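Local atomic coordinates of biotin transporter BioY (Lactococcus lactis subsp. cremoris, PDB entry 4DVE), a protein that binds biotin in the membrane and probably works with the energy-coupling module of an ECF-type ABC transporter to take it up. Residues F111-G114 with F115-K119; E131-I134 with V135-F138; D173-K176 with A177-V181. All blocks are in the same frame, centred on the assembly; numbering follows the deposited sequence.

Contact 1 (F111-G114 with F115-K119); sequences FLIG and FFLKK. With BNG (nonyl beta-D-glucopyranoside), chain F.
Phe111 and Phe115, one turn apart on transmembrane helix 100-119, hold their rings side by side, and both present a ring edge to the glucose head of a nonyl glucoside molecule. This is an i, i+4 aromatic pair on a membrane helix, lying beside helix 52-80, whose Pro64 and Thr68 meet Phe111 and belong to the same detergent site. In both residues CG lies anti to the backbone N (chi1 172° for Phe111), which sends the two rings the same way out from the helix. They are neither stacked nor edge-to-face: the planes are inclined by 31° and the centroids lie 5.8 Å apart, with Phe111 CZ approaching Phe115 CD1 to 4.2 Å. The sugar comes to the edge of Phe111 in the ring plane, its C1 lying 3.9 Å from CE2. Its O4 sits at the edge of Phe115, again in plane, while the CB of Phe115 lies over one face of the Phe111 ring. Lys118, extended beyond CG, sends its amine toward the same sugar, but the modelled approach is too short to interpret.

Phe116 belongs to a different side of the helix. Its CD2 is 3.3 Å from Leu112 O at the ring edge, CD2 of Phe115 stands over the centre of its face, and its ring meets that of Phe138 on helix 128-155 with the planes nearly parallel. Gly114 O accepts the amide of Lys118. On the buried side Ile113 and Leu117 run alongside one another, again four residues apart. The fit is tight where Leu117 CG lies 3.1 Å from Ile113 O, and beyond it Ile113 CG2 rests 3.8 Å from Leu117 CD1.

Contact 2 (E131-I134 with V135-F138); sequences ELII and VLLF
Ile134 and Phe138, four residues apart on helix 128-155, meet where the CG2 methyl of the isoleucine reaches the edge of the aromatic ring in its plane, 4.0 Å from CD2. With CG beside its own backbone N (chi1 -59°), Phe138 folds its ring back toward the preceding turn, so that CD2 also comes within 3.4 Å of Ile134 O. That oxygen already accepts the amide of Phe138 over 3.0 Å. CG of Leu137 stands 4.2 Å above the ring, over its centre, so the phenyl group has a methyl at its edge and a branched chain over one face.

Earlier in the helix the contacts are between aliphatic atoms and carbonyls or other methyls. Val135 lays CG2 at 3.3 Å from Glu131 O, the carbonyl that also receives its amide, while the CD1 methyls of Ile133 and Leu136 touch loosely at 4.4 Å.

Further out, the neighbouring helices pack against these groups. Leu112 and Ile113 of helix 100-119 add to the packing of the Phe138 ring, and Leu117 lies against both Ile134 and Glu131. The helix widens into a pi-type turn at 136-138, and Phe138 O is taken by the hydroxyl of Thr109. At the other end, the aliphatic part of Glu131 touches Val184, and its carboxylate is shared between two arginines of helix 170-189: OE1 forms a salt bridge with Arg188, OE2 with Arg185.

This part of helix 128-155 thus packs apolar side chains on helix 100-119 and on helix 170-189, with a buried carboxylate at its start. With a separate arginine at each oxygen, Glu131 is probably ionised, its charge balanced by the two arginines.

Contact 3 (D173-K176 with A177-V181); sequences DCIK and AILTV. With BTN (biotin), chain D.
Asp173 and Lys176, both with CG beside the backbone N (chi1 -70° and -66°), lean along helix 170-189 in the same direction, and a bend at chi3 of the lysine brings its amine to the carboxylate one turn away. Lys176 NZ meets Asp173 OD1 in a salt bridge of 2.7 Å, nearly in line with the carboxylate's C-O bond. Biotin closes the group: its ureido N1 donates to OD1 over 3.0 Å at a fairly straight 160°, and more weakly to OD2, while NZ gives a weak bond to the ureido O3. Asn52 bridges the pair, OD1 to NZ and ND2 to Asp173 OD1; the carbonyl of Ile49 also takes NZ, and Asp144 lies close to Asp173 OD2, where one acid may be protonated.

Past the pocket a doubly used carbonyl joins apolar packing. Lys176 O accepts twice from Thr180, from its amide and from OG1 at 2.8 Å, the two donors reaching it from opposite faces of the carbonyl plane. Ile175 CG2 and Leu179 CD1 lie alongside at 3.8 Å. An acid and a lysine on successive turns, reading the ureido ring by its N-H and carbonyl, form this helix's share of the S-component biotin site.

Overall arrangement
Three stretches of membrane helix show how one local geometry, side chains three or four residues apart, serves different places in a fold. All three are partly buried; one flank of contact 1 meets detergent, and contacts 2 and 3 each carry exposed aliphatic side chains as well as buried polar groups. Contact 2 sits between the others: its helix 128-155 packs on helix 100-119 through Leu117 CD2 against Ile134 CD1 (3.7 Å), and on helix 170-189 through Val135 CG1 against Ala177 CB (3.7 Å). Contacts 1 and 3 do not touch, their centres being about 17 Å apart. Contact 3 alone reaches biotin, through its acid and lysine.

Contact 1 (F111-G114 with F115-K119)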
loop_
_atom_site.group_PDB
_atom_site.type_symbol
_atom_site.label_atom_id
_atom_site.label_comp_id
_atom_site.label_asym_id
_atom_site.label_seq_id
_atom_site.Cartn_x
_atom_site.Cartn_y
_atom_site.Cartn_z
ATOM N N PHE A 111 -7.331 -3.544 2.803
ATOM C CA PHE A 111 -8.643 -3.859 3.332
ATOM C C PHE A 111 -9.575 -2.642 3.226
ATOM O O PHE A 111 -10.694 -2.724 2.744
ATOM C CB PHE A 111 -8.562 -4.320 4.799
ATOM C CG PHE A 111 -9.906 -4.466 5.403
ATOM C CD1 PHE A 111 -10.443 -3.463 6.197
ATOM C CD2 PHE A 111 -10.704 -5.557 5.066
ATOM C CE1 PHE A 111 -11.732 -3.579 6.706
ATOM C CE2 PHE A 111 -11.993 -5.683 5.571
ATOM C CZ PHE A 111 -12.506 -4.684 6.382
ATOM N N LEU A 112 -9.091 -1.496 3.680
ATOM C CA LEU A 112 -9.870 -0.281 3.609
ATOM C C LEU A 112 -10.215 0.097 2.192
ATOM O O LEU A 112 -11.369 0.393 1.905
ATOM C CB LEU A 112 -9.143 0.864 4.313
ATOM C CG LEU A 112 -9.027 0.645 5.821
ATOM C CD1 LEU A 112 -7.999 1.614 6.458
ATOM C CD2 LEU A 112 -10.395 0.793 6.487
ATOM N N ILE A 113 -9.225 0.136 1.310
ATOM C CA ILE A 113 -9.470 0.500 -0.092
ATOM C C ILE A 113 -10.462 -0.497 -0.741
ATOM O O ILE A 113 -11.466 -0.098 -1.343
ATOM C CB ILE A 113 -8.155 0.579 -0.901
ATOM C CG1 ILE A 113 -7.333 1.808 -0.449
ATOM C CG2 ILE A 113 -8.446 0.643 -2.401
ATOM C CD1 ILE A 113 -5.986 1.975 -1.152
ATOM N N GLY A 114 -10.190 -1.785 -0.575
ATOM C CA GLY A 114 -11.028 -2.845 -1.160
ATOM C C GLY A 114 -12.455 -2.819 -0.624
ATOM O O GLY A 114 -13.432 -2.980 -1.383
ATOM N N PHE A 115 -12.575 -2.633 0.684
ATOM C CA PHE A 115 -13.872 -2.555 1.339
ATOM C C PHE A 115 -14.760 -1.410 0.809
ATOM O O PHE A 115 -15.954 -1.604 0.560
ATOM C CB PHE A 115 -13.705 -2.374 2.852
ATOM C CG PHE A 115 -15.015 -2.281 3.586
ATOM C CD1 PHE A 115 -15.673 -3.430 4.005
ATOM C CD2 PHE A 115 -15.588 -1.050 3.857
ATOM C CE1 PHE A 115 -16.903 -3.347 4.668
ATOM C CE2 PHE A 115 -16.808 -0.958 4.512
ATOM C CZ PHE A 115 -17.470 -2.111 4.912
ATOM N N PHE A 116 -14.190 -0.213 0.669
ATOM C CA PHE A 116 -14.977 0.914 0.195
ATOM C C PHE A 116 -15.220 0.906 -1.316
ATOM O O PHE A 116 -16.284 1.388 -1.774
ATOM C CB PHE A 116 -14.415 2.242 0.705
ATOM C CG PHE A 116 -14.706 2.476 2.156
ATOM C CD1 PHE A 116 -16.011 2.791 2.570
ATOM C CD2 PHE A 116 -13.736 2.289 3.118
ATOM C CE1 PHE A 116 -16.303 2.977 3.910
ATOM C CE2 PHE A 116 -14.016 2.472 4.458
ATOM C CZ PHE A 116 -15.304 2.819 4.858
ATOM N N LEU A 117 -14.276 0.361 -2.089
ATOM C CA LEU A 117 -14.487 0.203 -3.531
ATOM C C LEU A 117 -15.692 -0.709 -3.790
ATOM O O LEU A 117 -16.525 -0.423 -4.652
ATOM C CB LEU A 117 -13.269 -0.396 -4.245
ATOM C CG LEU A 117 -12.040 0.506 -4.361
ATOM C CD1 LEU A 117 -10.941 -0.249 -5.126
ATOM C CD2 LEU A 117 -12.365 1.873 -4.974
ATOM N N LYS A 118 -15.750 -1.791 -3.017
ATOM C CA LYS A 118 -16.804 -2.809 -3.093
ATOM C C LYS A 118 -18.124 -2.228 -2.602
ATOM O O LYS A 118 -19.118 -2.251 -3.327
ATOM C CB LYS A 118 -16.339 -4.008 -2.260
ATOM C CG LYS A 118 -17.146 -5.256 -2.309
ATOM C CD LYS A 118 -16.330 -6.401 -1.724
ATOM C CE LYS A 118 -17.248 -7.421 -1.088
ATOM N NZ LYS A 118 -16.509 -8.420 -0.287
ATOM N N LYS A 119 -18.114 -1.615 -1.414
ATOM C CA LYS A 119 -19.328 -1.052 -0.797
ATOM C C LYS A 119 -19.969 0.121 -1.564
ATOM O O LYS A 119 -21.196 0.272 -1.569
ATOM C CB LYS A 119 -19.022 -0.588 0.630
ATOM C CG LYS A 119 -20.235 -0.168 1.448
ATOM C CD LYS A 119 -19.840 0.795 2.564
ATOM C CE LYS A 119 -21.044 1.228 3.407
ATOM N NZ LYS A 119 -20.620 2.117 4.535
HETATM C C1 BNG F . -13.881 -8.818 4.306
HETATM C C2 BNG F . -14.724 -8.840 3.037
HETATM C C3 BNG F . -15.667 -7.643 2.990
HETATM C C4 BNG F . -16.433 -7.498 4.300
HETATM C C5 BNG F . -15.487 -7.559 5.493
HETATM C C6 BNG F . -16.260 -7.491 6.805
HETATM C "C1'" BNG F . -12.069 -9.901 5.366
HETATM C "C2'" BNG F . -10.702 -10.137 4.735
HETATM C "C3'" BNG F . -9.754 -10.810 5.720
HETATM C "C4'" BNG F . -8.345 -10.241 5.598
HETATM C "C5'" BNG F . -7.300 -11.346 5.706
HETATM C "C6'" BNG F . -6.171 -10.938 6.644
HETATM C "C7'" BNG F . -4.826 -11.438 6.130
HETATM C "C8'" BNG F . -3.725 -11.200 7.157
HETATM C "C9'" BNG F . -2.370 -11.566 6.593
HETATM O O1 BNG F . -13.078 -9.996 4.363
HETATM O O2 BNG F . -13.864 -8.815 1.892
HETATM O O3 BNG F . -16.595 -7.810 1.911
HETATM O O4 BNG F . -17.132 -6.248 4.308
HETATM O O5 BNG F . -14.738 -8.771 5.445
HETATM O O6 BNG F . -15.892 -8.600 7.633
#

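Contact 2 (E131-I134 with V135-F138)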
loop_
_atom_site.group_PDB
_atom_site.type_symbol
_atom_site.label_atom_id
_atom_site.label_comp_id
_atom_site.label_asym_id
_atom_site.label_seq_id
_atom_site.Cartn_x
_atom_site.Cartn_y
_atom_site.Cartn_z
ATOM N N GLU A 131 -12.767 6.565 -7.008
ATOM C CA GLU A 131 -11.726 5.601 -6.703
ATOM C C GLU A 131 -10.449 6.306 -6.215
ATOM O O GLU A 131 -9.826 5.862 -5.232
ATOM C CB GLU A 131 -11.409 4.728 -7.923
ATOM C CG GLU A 131 -10.341 3.650 -7.698
ATOM C CD GLU A 131 -10.566 2.411 -8.561
ATOM O OE1 GLU A 131 -9.773 1.433 -8.489
ATOM O OE2 GLU A 131 -11.551 2.404 -9.329
ATOM N N LEU A 132 -10.075 7.390 -6.895
ATOM C CA LEU A 132 -8.877 8.157 -6.551
ATOM C C LEU A 132 -8.988 8.732 -5.128
ATOM O O LEU A 132 -8.030 8.708 -4.368
ATOM C CB LEU A 132 -8.604 9.283 -7.570
ATOM C CG LEU A 132 -7.401 10.203 -7.279
ATOM C CD1 LEU A 132 -6.098 9.418 -7.093
ATOM C CD2 LEU A 132 -7.239 11.271 -8.369
ATOM N N ILE A 133 -10.169 9.219 -4.775
ATOM C CA ILE A 133 -10.365 9.764 -3.449
ATOM C C ILE A 133 -10.247 8.674 -2.373
ATOM O O ILE A 133 -9.646 8.909 -1.331
ATOM C CB ILE A 133 -11.695 10.531 -3.338
ATOM C CG1 ILE A 133 -11.683 11.761 -4.272
ATOM C CG2 ILE A 133 -11.966 10.919 -1.884
ATOM C CD1 ILE A 133 -10.432 12.639 -4.176
ATOM N N ILE A 134 -10.813 7.494 -2.624
ATOM C CA ILE A 134 -10.662 6.348 -1.703
ATOM C C ILE A 134 -9.188 5.955 -1.552
ATOM O O ILE A 134 -8.686 5.724 -0.423
ATOM C CB ILE A 134 -11.527 5.139 -2.148
ATOM C CG1 ILE A 134 -13.013 5.498 -2.043
ATOM C CG2 ILE A 134 -11.219 3.874 -1.326
ATOM C CD1 ILE A 134 -13.894 4.597 -2.912
ATOM N N VAL A 135 -8.468 5.917 -2.667
ATOM C CA VAL A 135 -7.055 5.577 -2.619
ATOM C C VAL A 135 -6.270 6.647 -1.844
ATOM O O VAL A 135 -5.434 6.324 -1.011
ATOM C CB VAL A 135 -6.456 5.330 -4.029
ATOM C CG1 VAL A 135 -4.926 5.212 -3.953
ATOM C CG2 VAL A 135 -7.077 4.070 -4.658
ATOM N N LEU A 136 -6.574 7.916 -2.091
ATOM C CA LEU A 136 -5.939 9.029 -1.368
ATOM C C LEU A 136 -6.205 8.909 0.139
ATOM O O LEU A 136 -5.282 9.003 0.981
ATOM C CB LEU A 136 -6.536 10.350 -1.857
ATOM C CG LEU A 136 -5.909 11.739 -1.844
ATOM C CD1 LEU A 136 -6.937 12.813 -1.432
ATOM C CD2 LEU A 136 -4.584 11.875 -1.120
ATOM N N LEU A 137 -7.472 8.691 0.485
ATOM C CA LEU A 137 -7.847 8.655 1.896
ATOM C C LEU A 137 -7.103 7.554 2.654
ATOM O O LEU A 137 -6.529 7.802 3.741
ATOM C CB LEU A 137 -9.347 8.503 2.047
ATOM C CG LEU A 137 -10.103 8.902 3.293
ATOM C CD1 LEU A 137 -9.876 10.377 3.675
ATOM C CD2 LEU A 137 -11.601 8.656 3.012
ATOM N N PHE A 138 -7.084 6.361 2.083
ATOM C CA PHE A 138 -6.554 5.210 2.810
ATOM C C PHE A 138 -5.138 4.801 2.479
ATOM O O PHE A 138 -4.443 4.273 3.347
ATOM C CB PHE A 138 -7.497 4.047 2.711
ATOM C CG PHE A 138 -8.862 4.351 3.253
ATOM C CD1 PHE A 138 -9.032 4.662 4.582
ATOM C CD2 PHE A 138 -9.973 4.318 2.432
ATOM C CE1 PHE A 138 -10.291 4.931 5.091
ATOM C CE2 PHE A 138 -11.231 4.602 2.929
ATOM C CZ PHE A 138 -11.391 4.905 4.262
#

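Contact 3 (D173-K176 with A177-V181)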
loop_
_atom_site.group_PDB
_atom_site.type_symbol
_atom_site.label_atom_id
_atom_site.label_comp_id
_atom_site.label_asym_id
_atom_site.label_seq_id
_atom_site.Cartn_x
_atom_site.Cartn_y
_atom_site.Cartn_z
ATOM N N ASP A 173 3.245 10.952 -3.122
ATOM C CA ASP A 173 2.145 10.034 -2.783
ATOM C C ASP A 173 0.888 10.253 -3.652
ATOM O O ASP A 173 0.209 9.266 -4.010
ATOM C CB ASP A 173 1.811 10.043 -1.294
ATOM C CG ASP A 173 2.914 9.389 -0.433
ATOM O OD1 ASP A 173 3.854 8.775 -1.003
ATOM O OD2 ASP A 173 2.871 9.510 0.829
ATOM N N CYS A 174 0.619 11.511 -4.022
ATOM C CA CYS A 174 -0.489 11.826 -4.926
ATOM C C CYS A 174 -0.261 11.301 -6.332
ATOM O O CYS A 174 -1.198 10.746 -6.944
ATOM C CB CYS A 174 -0.774 13.334 -4.982
ATOM S SG CYS A 174 -1.646 13.905 -3.513
ATOM N N ILE A 175 0.965 11.464 -6.836
ATOM C CA ILE A 175 1.356 10.859 -8.111
ATOM C C ILE A 175 1.159 9.330 -8.070
ATOM O O ILE A 175 0.618 8.757 -9.028
ATOM C CB ILE A 175 2.807 11.187 -8.507
ATOM C CG1 ILE A 175 2.959 12.675 -8.850
ATOM C CG2 ILE A 175 3.263 10.348 -9.700
ATOM C CD1 ILE A 175 4.406 13.130 -8.736
ATOM N N LYS A 176 1.590 8.693 -6.986
ATOM C CA LYS A 176 1.429 7.233 -6.824
ATOM C C LYS A 176 -0.029 6.836 -6.818
ATOM O O LYS A 176 -0.376 5.826 -7.396
ATOM C CB LYS A 176 2.094 6.695 -5.552
ATOM C CG LYS A 176 3.624 6.804 -5.541
ATOM C CD LYS A 176 4.176 6.629 -4.120
ATOM C CE LYS A 176 5.385 7.497 -3.829
ATOM N NZ LYS A 176 5.786 7.423 -2.401
ATOM N N ALA A 177 -0.869 7.602 -6.127
ATOM C CA ALA A 177 -2.300 7.303 -6.049
ATOM C C ALA A 177 -2.972 7.448 -7.433
ATOM O O ALA A 177 -3.849 6.635 -7.785
ATOM C CB ALA A 177 -2.994 8.200 -5.019
ATOM N N ILE A 178 -2.566 8.476 -8.198
ATOM C CA ILE A 178 -3.105 8.720 -9.533
ATOM C C ILE A 178 -2.705 7.575 -10.457
ATOM O O ILE A 178 -3.537 7.065 -11.232
ATOM C CB ILE A 178 -2.579 10.020 -10.214
ATOM C CG1 ILE A 178 -2.938 11.321 -9.479
ATOM C CG2 ILE A 178 -3.075 10.136 -11.636
ATOM C CD1 ILE A 178 -4.272 11.362 -8.804
ATOM N N LEU A 179 -1.429 7.203 -10.418
ATOM C CA LEU A 179 -0.945 6.100 -11.260
ATOM C C LEU A 179 -1.618 4.791 -10.855
ATOM O O LEU A 179 -1.891 3.935 -11.713
ATOM C CB LEU A 179 0.583 5.949 -11.165
ATOM C CG LEU A 179 1.394 7.025 -11.892
ATOM C CD1 LEU A 179 2.864 6.994 -11.462
ATOM C CD2 LEU A 179 1.254 6.836 -13.403
ATOM N N THR A 180 -1.849 4.628 -9.546
ATOM C CA THR A 180 -2.595 3.469 -9.033
ATOM C C THR A 180 -3.973 3.348 -9.696
ATOM O O THR A 180 -4.324 2.292 -10.226
ATOM C CB THR A 180 -2.744 3.498 -7.494
ATOM O OG1 THR A 180 -1.464 3.251 -6.876
ATOM C CG2 THR A 180 -3.764 2.439 -7.015
ATOM N N VAL A 181 -4.738 4.430 -9.697
ATOM C CA VAL A 181 -6.079 4.392 -10.281
ATOM C C VAL A 181 -6.007 4.091 -11.785
ATOM O O VAL A 181 -6.719 3.194 -12.278
ATOM C CB VAL A 181 -6.891 5.654 -9.963
ATOM C CG1 VAL A 181 -8.285 5.611 -10.639
ATOM C CG2 VAL A 181 -7.019 5.798 -8.450
HETATM C C11 BTN D . 10.506 1.261 5.143
HETATM O O11 BTN D . 10.896 0.659 4.117
HETATM O O12 BTN D . 11.162 1.185 6.191
HETATM C C10 BTN D . 9.203 2.084 5.141
HETATM C C9 BTN D . 9.380 3.494 4.573
HETATM C C8 BTN D . 8.053 4.285 4.664
HETATM C C7 BTN D . 8.116 5.576 3.832
HETATM C C2 BTN D . 6.818 6.362 3.866
HETATM S S1 BTN D . 5.502 5.474 3.016
HETATM C C6 BTN D . 4.540 6.965 2.883
HETATM C C5 BTN D . 5.521 8.147 2.684
HETATM N N1 BTN D . 5.762 8.386 1.285
HETATM C C3 BTN D . 7.018 8.140 0.923
HETATM O O3 BTN D . 7.478 8.275 -0.212
HETATM N N2 BTN D . 7.697 7.740 2.013
HETATM C C4 BTN D . 6.897 7.735 3.211
#